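Local coordinates for spore germination protein B3 (Bacillus subtilis subsp. subtilis, PDB 3N54) that takes part, as a lipoprotein component of a germinant receptor, in the spore germination response to a mixture of L-asparagine, glucose, fructose and potassium ions, at residues I75-E79 with K80-N84; L204-M208 with G209-G213; Y272-R275 with L276-I279. One frame throughout, in Å; residues are numbered along the deposited sequence.

Contact 1. Residues I75-E79 with K80-N84. With SO4 (sulfate ion), chain H.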
loop_
_atom_site.group_PDB
_atom_site.type_symbol
_atom_site.label_atom_id
_atom_site.label_comp_id
_atom_site.label_asym_id
_atom_site.label_seq_id
_atom_site.Cartn_x
_atom_site.Cartn_y
_atom_site.Cartn_z
ATOM N N ILE A 75 -6.203 -7.718 6.315
ATOM C CA ILE A 75 -6.960 -6.524 6.649
ATOM C C ILE A 75 -6.975 -5.629 5.412
ATOM O O ILE A 75 -5.908 -5.267 4.903
ATOM C CB ILE A 75 -6.318 -5.718 7.789
ATOM C CG1 ILE A 75 -6.076 -6.587 9.033
ATOM C CG2 ILE A 75 -7.186 -4.530 8.136
ATOM C CD1 ILE A 75 -7.319 -7.061 9.671
ATOM N N LEU A 76 -8.168 -5.272 4.944
ATOM C CA LEU A 76 -8.339 -4.411 3.781
ATOM C C LEU A 76 -8.931 -3.079 4.214
ATOM O O LEU A 76 -10.005 -3.042 4.815
ATOM C CB LEU A 76 -9.254 -5.086 2.762
ATOM C CG LEU A 76 -9.475 -4.385 1.422
ATOM C CD1 LEU A 76 -8.161 -4.263 0.646
ATOM C CD2 LEU A 76 -10.506 -5.142 0.618
ATOM N N LEU A 77 -8.237 -1.987 3.905
ATOM C CA LEU A 77 -8.659 -0.655 4.323
ATOM C C LEU A 77 -9.296 0.107 3.173
ATOM O O LEU A 77 -8.747 0.163 2.076
ATOM C CB LEU A 77 -7.464 0.140 4.868
ATOM C CG LEU A 77 -6.670 -0.466 6.028
ATOM C CD1 LEU A 77 -5.494 0.432 6.390
ATOM C CD2 LEU A 77 -7.548 -0.699 7.261
ATOM N N GLY A 78 -10.465 0.689 3.436
ATOM C CA GLY A 78 -11.185 1.479 2.451
ATOM C C GLY A 78 -10.538 2.830 2.224
ATOM O O GLY A 78 -9.867 3.370 3.108
ATOM N N GLU A 79 -10.770 3.380 1.039
ATOM C CA GLU A 79 -10.098 4.600 0.598
ATOM C C GLU A 79 -10.403 5.800 1.478
ATOM O O GLU A 79 -9.491 6.501 1.910
ATOM C CB GLU A 79 -10.469 4.914 -0.855
ATOM C CG GLU A 79 -9.826 6.186 -1.390
ATOM C CD GLU A 79 -10.066 6.407 -2.873
ATOM O OE1 GLU A 79 -10.634 5.516 -3.536
ATOM O OE2 GLU A 79 -9.681 7.486 -3.373
ATOM N N LYS A 80 -11.679 6.042 1.738
ATOM C CA LYS A 80 -12.067 7.194 2.543
ATOM C C LYS A 80 -11.445 7.123 3.947
ATOM O O LYS A 80 -10.999 8.135 4.488
ATOM C CB LYS A 80 -13.591 7.310 2.615
ATOM C CG LYS A 80 -14.053 8.503 3.422
ATOM C CD LYS A 80 -15.545 8.704 3.331
ATOM C CE LYS A 80 -15.978 9.837 4.247
ATOM N NZ LYS A 80 -17.344 10.319 3.925
ATOM N N LEU A 81 -11.392 5.928 4.522
ATOM C CA LEU A 81 -10.776 5.754 5.833
ATOM C C LEU A 81 -9.287 6.095 5.804
ATOM O O LEU A 81 -8.810 6.854 6.650
ATOM C CB LEU A 81 -11.003 4.336 6.353
ATOM C CG LEU A 81 -10.345 4.034 7.710
ATOM C CD1 LEU A 81 -11.247 3.192 8.587
ATOM C CD2 LEU A 81 -8.986 3.371 7.511
ATOM N N MET A 82 -8.560 5.550 4.832
ATOM C CA MET A 82 -7.123 5.801 4.718
ATOM C C MET A 82 -6.804 7.274 4.441
ATOM O O MET A 82 -5.768 7.779 4.882
ATOM C CB MET A 82 -6.505 4.943 3.606
ATOM C CG MET A 82 -6.502 3.458 3.878
ATOM S SD MET A 82 -5.592 2.540 2.622
ATOM C CE MET A 82 -6.646 2.805 1.196
ATOM N N ARG A 83 -7.670 7.945 3.682
ATOM C CA ARG A 83 -7.458 9.354 3.353
ATOM C C ARG A 83 -7.713 10.267 4.553
ATOM O O ARG A 83 -7.073 11.304 4.679
ATOM C CB ARG A 83 -8.333 9.802 2.164
ATOM C CG ARG A 83 -7.858 9.304 0.802
ATOM C CD ARG A 83 -8.696 9.894 -0.330
ATOM N NE ARG A 83 -8.363 9.353 -1.648
ATOM C CZ ARG A 83 -7.380 9.790 -2.433
ATOM N NH1 ARG A 83 -7.185 9.216 -3.612
ATOM N NH2 ARG A 83 -6.589 10.787 -2.060
ATOM N N ASN A 84 -8.634 9.881 5.431
ATOM C CA ASN A 84 -9.017 10.733 6.564
ATOM C C ASN A 84 -8.415 10.372 7.925
ATOM O O ASN A 84 -8.456 11.191 8.839
ATOM C CB ASN A 84 -10.538 10.755 6.693
ATOM C CG ASN A 84 -11.212 11.330 5.475
ATOM O OD1 ASN A 84 -12.254 10.841 5.048
ATOM N ND2 ASN A 84 -10.620 12.367 4.895
HETATM S S SO4 H . -5.502 11.756 -5.674
HETATM O O1 SO4 H . -6.810 12.396 -5.841
HETATM O O2 SO4 H . -5.555 10.346 -6.092
HETATM O O3 SO4 H . -4.495 12.406 -6.513
HETATM O O4 SO4 H . -5.062 11.876 -4.285
#
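L77 and M82 make the tight half of this strand-to-helix turn. The chain leaves strand 74-77, and within one turn M82 folds back over L77, its CG lying 3.6 Å from L77 CB. M82 bends at its last torsion (chi3 -67°), which brings CE to 3.5 Å from the backbone O of L77. A flexible thioether suits this buried corner because it can follow both a leucine and a bent backbone. G78 is the N-cap residue, and its O receives the amide N of M82 at 3.1 Å, closing the first helical turn; the N of R83 is bonded in the same way to E79 O.

The other half is polar and more open, held by charge and not by close packing. E79 and R83 run side by side from successive turns, and the carboxylate and guanidinium planes stand 42° apart. OE2 of E79 takes two bonds of a salt bridge, from R83 NE (2.9 Å) at its anti lone pair and from R83 NH1 (3.0 Å) on the same anti side but 31° out of the carboxylate plane. A sulfate, probably from the crystallisation liquor, meets the next edge of the guanidinium, with O4 2.9 Å from R83 NH2 and O2 accepting from NH1. A glutamate suits the first turn, where its charge probably also favours the helix start. K80 extends loosely to the solvent side, in a long, weak ion pair with another sulfate.

Strand 74-77 is an outermost member of the mixed sheet, beside strand 105-109; E79 OE1 is held by G111 N just beyond that neighbour. M82 also packs on A108, on L192 of strand 191-196 and on V87 of helix 87-94.

Contact 2. Residues L204-M208 with G209-G213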
loop_
_atom_site.group_PDB
_atom_site.type_symbol
_atom_site.label_atom_id
_atom_site.label_comp_id
_atom_site.label_asym_id
_atom_site.label_seq_id
_atom_site.Cartn_x
_atom_site.Cartn_y
_atom_site.Cartn_z
ATOM N N LEU A 204 8.030 1.798 -11.087
ATOM C CA LEU A 204 8.737 2.233 -9.887
ATOM C C LEU A 204 9.481 1.066 -9.259
ATOM O O LEU A 204 10.654 1.180 -8.909
ATOM C CB LEU A 204 7.752 2.847 -8.890
ATOM C CG LEU A 204 8.336 3.651 -7.735
ATOM C CD1 LEU A 204 9.288 4.733 -8.241
ATOM C CD2 LEU A 204 7.197 4.250 -6.911
ATOM N N SER A 205 8.800 -0.068 -9.148
ATOM C CA SER A 205 9.401 -1.278 -8.589
ATOM C C SER A 205 10.574 -1.798 -9.423
ATOM O O SER A 205 11.528 -2.356 -8.876
ATOM C CB SER A 205 8.347 -2.376 -8.470
ATOM O OG SER A 205 8.919 -3.555 -7.923
ATOM N N TRP A 206 10.483 -1.620 -10.744
ATOM C CA TRP A 206 11.508 -2.066 -11.689
ATOM C C TRP A 206 12.793 -1.279 -11.493
ATOM O O TRP A 206 13.879 -1.852 -11.384
ATOM C CB TRP A 206 11.007 -1.869 -13.127
ATOM C CG TRP A 206 11.734 -2.618 -14.214
ATOM C CD1 TRP A 206 13.078 -2.840 -14.326
ATOM C CD2 TRP A 206 11.140 -3.185 -15.389
ATOM N NE1 TRP A 206 13.349 -3.536 -15.482
ATOM C CE2 TRP A 206 12.177 -3.761 -16.149
ATOM C CE3 TRP A 206 9.825 -3.276 -15.862
ATOM C CZ2 TRP A 206 11.943 -4.417 -17.357
ATOM C CZ3 TRP A 206 9.593 -3.927 -17.065
ATOM C CH2 TRP A 206 10.648 -4.488 -17.801
ATOM N N VAL A 207 12.658 0.041 -11.463
ATOM C CA VAL A 207 13.798 0.939 -11.331
ATOM C C VAL A 207 14.441 0.830 -9.942
ATOM O O VAL A 207 15.662 0.901 -9.822
ATOM C CB VAL A 207 13.389 2.399 -11.631
ATOM C CG1 VAL A 207 14.557 3.353 -11.421
ATOM C CG2 VAL A 207 12.868 2.516 -13.066
ATOM N N MET A 208 13.624 0.633 -8.908
ATOM C CA MET A 208 14.129 0.502 -7.540
ATOM C C MET A 208 14.717 -0.880 -7.247
ATOM O O MET A 208 15.354 -1.067 -6.215
ATOM C CB MET A 208 13.025 0.820 -6.529
ATOM C CG MET A 208 12.522 2.255 -6.600
ATOM S SD MET A 208 13.804 3.491 -6.337
ATOM C CE MET A 208 14.279 3.100 -4.654
ATOM N N GLY A 209 14.500 -1.847 -8.138
ATOM C CA GLY A 209 15.092 -3.180 -7.979
ATOM C C GLY A 209 14.306 -4.155 -7.121
ATOM O O GLY A 209 14.783 -5.248 -6.833
ATOM N N THR A 210 13.098 -3.772 -6.719
ATOM C CA THR A 210 12.237 -4.637 -5.923
ATOM C C THR A 210 11.327 -5.513 -6.782
ATOM O O THR A 210 10.558 -6.308 -6.252
ATOM C CB THR A 210 11.355 -3.803 -4.982
ATOM O OG1 THR A 210 10.664 -2.799 -5.743
ATOM C CG2 THR A 210 12.203 -3.138 -3.911
ATOM N N ILE A 211 11.410 -5.371 -8.103
ATOM C CA ILE A 211 10.563 -6.138 -9.017
ATOM C C ILE A 211 10.999 -7.598 -9.074
ATOM O O ILE A 211 12.193 -7.896 -9.050
ATOM C CB ILE A 211 10.585 -5.534 -10.447
ATOM C CG1 ILE A 211 9.447 -6.109 -11.296
ATOM C CG2 ILE A 211 11.941 -5.773 -11.113
ATOM C CD1 ILE A 211 9.093 -5.248 -12.504
ATOM N N GLN A 212 10.028 -8.502 -9.150
ATOM C CA GLN A 212 10.315 -9.929 -9.229
ATOM C C GLN A 212 10.206 -10.370 -10.681
ATOM O O GLN A 212 11.153 -10.917 -11.250
ATOM C CB GLN A 212 9.349 -10.720 -8.343
ATOM C CG GLN A 212 9.824 -12.123 -7.986
ATOM C CD GLN A 212 10.968 -12.132 -6.982
ATOM O OE1 GLN A 212 11.359 -11.088 -6.452
ATOM N NE2 GLN A 212 11.510 -13.315 -6.716
ATOM N N GLY A 213 9.044 -10.117 -11.275
ATOM C CA GLY A 213 8.790 -10.439 -12.670
ATOM C C GLY A 213 7.878 -9.396 -13.281
ATOM O O GLY A 213 7.483 -8.438 -12.610
#
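S205 carries its OG opposite the backbone N (chi1 -180°), while T210 tucks OG1 between its own N and carbonyl carbon (chi1 53°); together these torsions bring the two hydroxyls to 2.9 Å, S205 OG to T210 OG1, in a hydrogen bond that either could donate. Short hydroxyl side chains suit both places at the end of helix 198-208, since each reaches the other directly from its CB. The backbone beneath forms a Schellman motif. G209 adopts positive phi (86°), where a CB would clash with the carbonyl O of M208, so glycine fits here.

T210 N and I211 N bond weakly to S205 O, at 3.0 and 3.1 Å, and G209 N bonds weakly to W206 O at 3.3 Å. Several modest bonds thus share the carbonyls of the last turn as the chain departs.

On the apolar side I211 lies alongside W206, pointing the same way. Its CD1 comes 3.9 Å from W206 CB and its CG2 3.8 Å from W206 CA, a branched residue filling the angle between backbone and indole.

The indole reaches deeper: NE1 bonds to T253 OG1 of strand 245-258, and the ring meets F340 of strand 333-342. I211 and W206 both rest on I229 of strand 223-240, while W206 touches L284 of helix 271-299.

Contact 3. Residues Y272-R275 with L276-I279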
loop_
_atom_site.group_PDB
_atom_site.type_symbol
_atom_site.label_atom_id
_atom_site.label_comp_id
_atom_site.label_asym_id
_atom_site.label_seq_id
_atom_site.Cartn_x
_atom_site.Cartn_y
_atom_site.Cartn_z
ATOM N N TYR A 272 20.357 -5.309 -34.220
ATOM C CA TYR A 272 18.892 -5.283 -34.127
ATOM C C TYR A 272 18.361 -5.566 -32.705
ATOM O O TYR A 272 17.347 -4.992 -32.300
ATOM C CB TYR A 272 18.278 -6.231 -35.170
ATOM C CG TYR A 272 16.834 -6.597 -34.928
ATOM C CD1 TYR A 272 16.495 -7.830 -34.378
ATOM C CD2 TYR A 272 15.810 -5.714 -35.246
ATOM C CE1 TYR A 272 15.172 -8.171 -34.151
ATOM C CE2 TYR A 272 14.482 -6.046 -35.025
ATOM C CZ TYR A 272 14.172 -7.277 -34.477
ATOM O OH TYR A 272 12.861 -7.613 -34.256
ATOM N N LEU A 273 19.039 -6.431 -31.950
ATOM C CA LEU A 273 18.663 -6.658 -30.552
ATOM C C LEU A 273 19.078 -5.453 -29.721
ATOM O O LEU A 273 18.325 -5.020 -28.850
ATOM C CB LEU A 273 19.261 -7.950 -29.978
ATOM C CG LEU A 273 18.416 -9.219 -30.150
ATOM C CD1 LEU A 273 17.782 -9.315 -31.534
ATOM C CD2 LEU A 273 19.250 -10.460 -29.850
ATOM N N HIS A 274 20.266 -4.908 -29.989
ATOM C CA HIS A 274 20.709 -3.687 -29.309
ATOM C C HIS A 274 19.705 -2.564 -29.542
ATOM O O HIS A 274 19.449 -1.751 -28.650
ATOM C CB HIS A 274 22.101 -3.243 -29.769
ATOM C CG HIS A 274 23.222 -4.011 -29.141
ATOM N ND1 HIS A 274 24.046 -4.851 -29.859
ATOM C CD2 HIS A 274 23.652 -4.066 -27.857
ATOM C CE1 HIS A 274 24.939 -5.387 -29.046
ATOM N NE2 HIS A 274 24.721 -4.928 -27.826
ATOM N N ARG A 275 19.138 -2.535 -30.745
ATOM C CA ARG A 275 18.137 -1.546 -31.113
ATOM C C ARG A 275 16.847 -1.724 -30.304
ATOM O O ARG A 275 16.327 -0.756 -29.754
ATOM C CB ARG A 275 17.863 -1.635 -32.613
ATOM C CG ARG A 275 16.956 -0.567 -33.161
ATOM C CD ARG A 275 16.988 -0.586 -34.677
ATOM N NE ARG A 275 15.816 0.065 -35.252
ATOM C CZ ARG A 275 14.611 -0.496 -35.351
ATOM N NH1 ARG A 275 14.392 -1.733 -34.907
ATOM N NH2 ARG A 275 13.614 0.190 -35.902
ATOM N N LEU A 276 16.338 -2.954 -30.229
ATOM C CA LEU A 276 15.134 -3.241 -29.437
ATOM C C LEU A 276 15.369 -2.968 -27.954
ATOM O O LEU A 276 14.495 -2.437 -27.265
ATOM C CB LEU A 276 14.672 -4.688 -29.623
ATOM C CG LEU A 276 14.013 -5.047 -30.953
ATOM C CD1 LEU A 276 13.629 -6.511 -30.964
ATOM C CD2 LEU A 276 12.791 -4.190 -31.200
ATOM N N GLU A 277 16.549 -3.344 -27.470
ATOM C CA GLU A 277 16.948 -3.071 -26.095
ATOM C C GLU A 277 16.853 -1.585 -25.789
ATOM O O GLU A 277 16.353 -1.193 -24.733
ATOM C CB GLU A 277 18.374 -3.564 -25.844
ATOM C CG GLU A 277 18.464 -5.071 -25.748
ATOM C CD GLU A 277 19.880 -5.616 -25.832
ATOM O OE1 GLU A 277 20.838 -4.831 -26.005
ATOM O OE2 GLU A 277 20.024 -6.850 -25.730
ATOM N N ASN A 278 17.326 -0.766 -26.724
ATOM C CA ASN A 278 17.290 0.682 -26.574
ATOM C C ASN A 278 15.855 1.197 -26.456
ATOM O O ASN A 278 15.584 2.100 -25.666
ATOM C CB ASN A 278 17.997 1.370 -27.749
ATOM C CG ASN A 278 18.363 2.812 -27.445
ATOM O OD1 ASN A 278 19.077 3.090 -26.479
ATOM N ND2 ASN A 278 17.886 3.733 -28.268
ATOM N N ILE A 279 14.945 0.613 -27.237
ATOM C CA ILE A 279 13.534 1.000 -27.208
ATOM C C ILE A 279 12.921 0.706 -25.838
ATOM O O ILE A 279 12.244 1.560 -25.266
ATOM C CB ILE A 279 12.715 0.286 -28.305
ATOM C CG1 ILE A 279 13.175 0.735 -29.692
ATOM C CG2 ILE A 279 11.234 0.583 -28.148
ATOM C CD1 ILE A 279 12.443 0.057 -30.829
#
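The opening turns of the long helix 271-299 bring Y272 and L276, one turn apart, onto the same side, and their meeting is a helical i to i+4 packing pair. L276 crosses the tyrosine ring obliquely. Its CG stands 4.1 Å above the ring plane of Y272, offset toward the rim, and CD1 reaches the phenol end, 3.6 Å from Y272 CZ. L276 sets CG beside its own N (chi1 -73°), directing the isobutyl group over that face. Leucine suits a buried position under an aromatic, and tyrosine suits the margin, where carbon can lie on a leucine while the hydroxyl end approaches E259.

On another side of the helix, E277 folds back along L273 and H274. Its CG lies only 3.1 Å from L273 O, a close fit of methylene against carbonyl. The carboxylate runs beside the imidazole with their planes 88° apart, and E277 OE1 comes 3.5 Å from H274 CD2; from H274 NE2 the same oxygen is 4.3 Å away, so the two ionisable groups do not pair directly; if H274 were protonated, the nearby acid would probably favour that state. H274 itself is exposed, a fitting place for a polar ring. The other oxygen of E277, OE2, accepts a hydrogen bond from I342 N.

The backbone supplies the regular ladder beneath. E277 N reaches L273 O at 2.8 Å with an N-H...O angle of 166°, and I279 N reaches R275 O at 3.2 Å.

R275 stretches out to a salt bridge with D220, at the end of strand 215-220, and I279 packs on T218 and D220 of that strand. With I342 belonging to strand 333-342, these turns bind both outermost strands of the four-stranded sheet.

How the contacts relate
Contact 1 belongs to the N-terminal domain of the family, contacts 2 and 3 to the C-terminal one. Centres of contacts 1 and 2 lie about 26 Å apart, those of contacts 1 and 3 about 43 Å, and none of the three touches another. Contacts 2 and 3 are nearer, with centres about 21 Å and nearest atoms about 9 Å apart, and one helix serves both: 271-299 begins with contact 3 and farther along packs L284 against W206. The chain also joins them, because the loop of contact 2 leads into strand 215-220, whose D220 pairs with R275. Bound sulfate accompanies contact 1 and, probably coming from the crystallisation liquor, does not identify a germinant site.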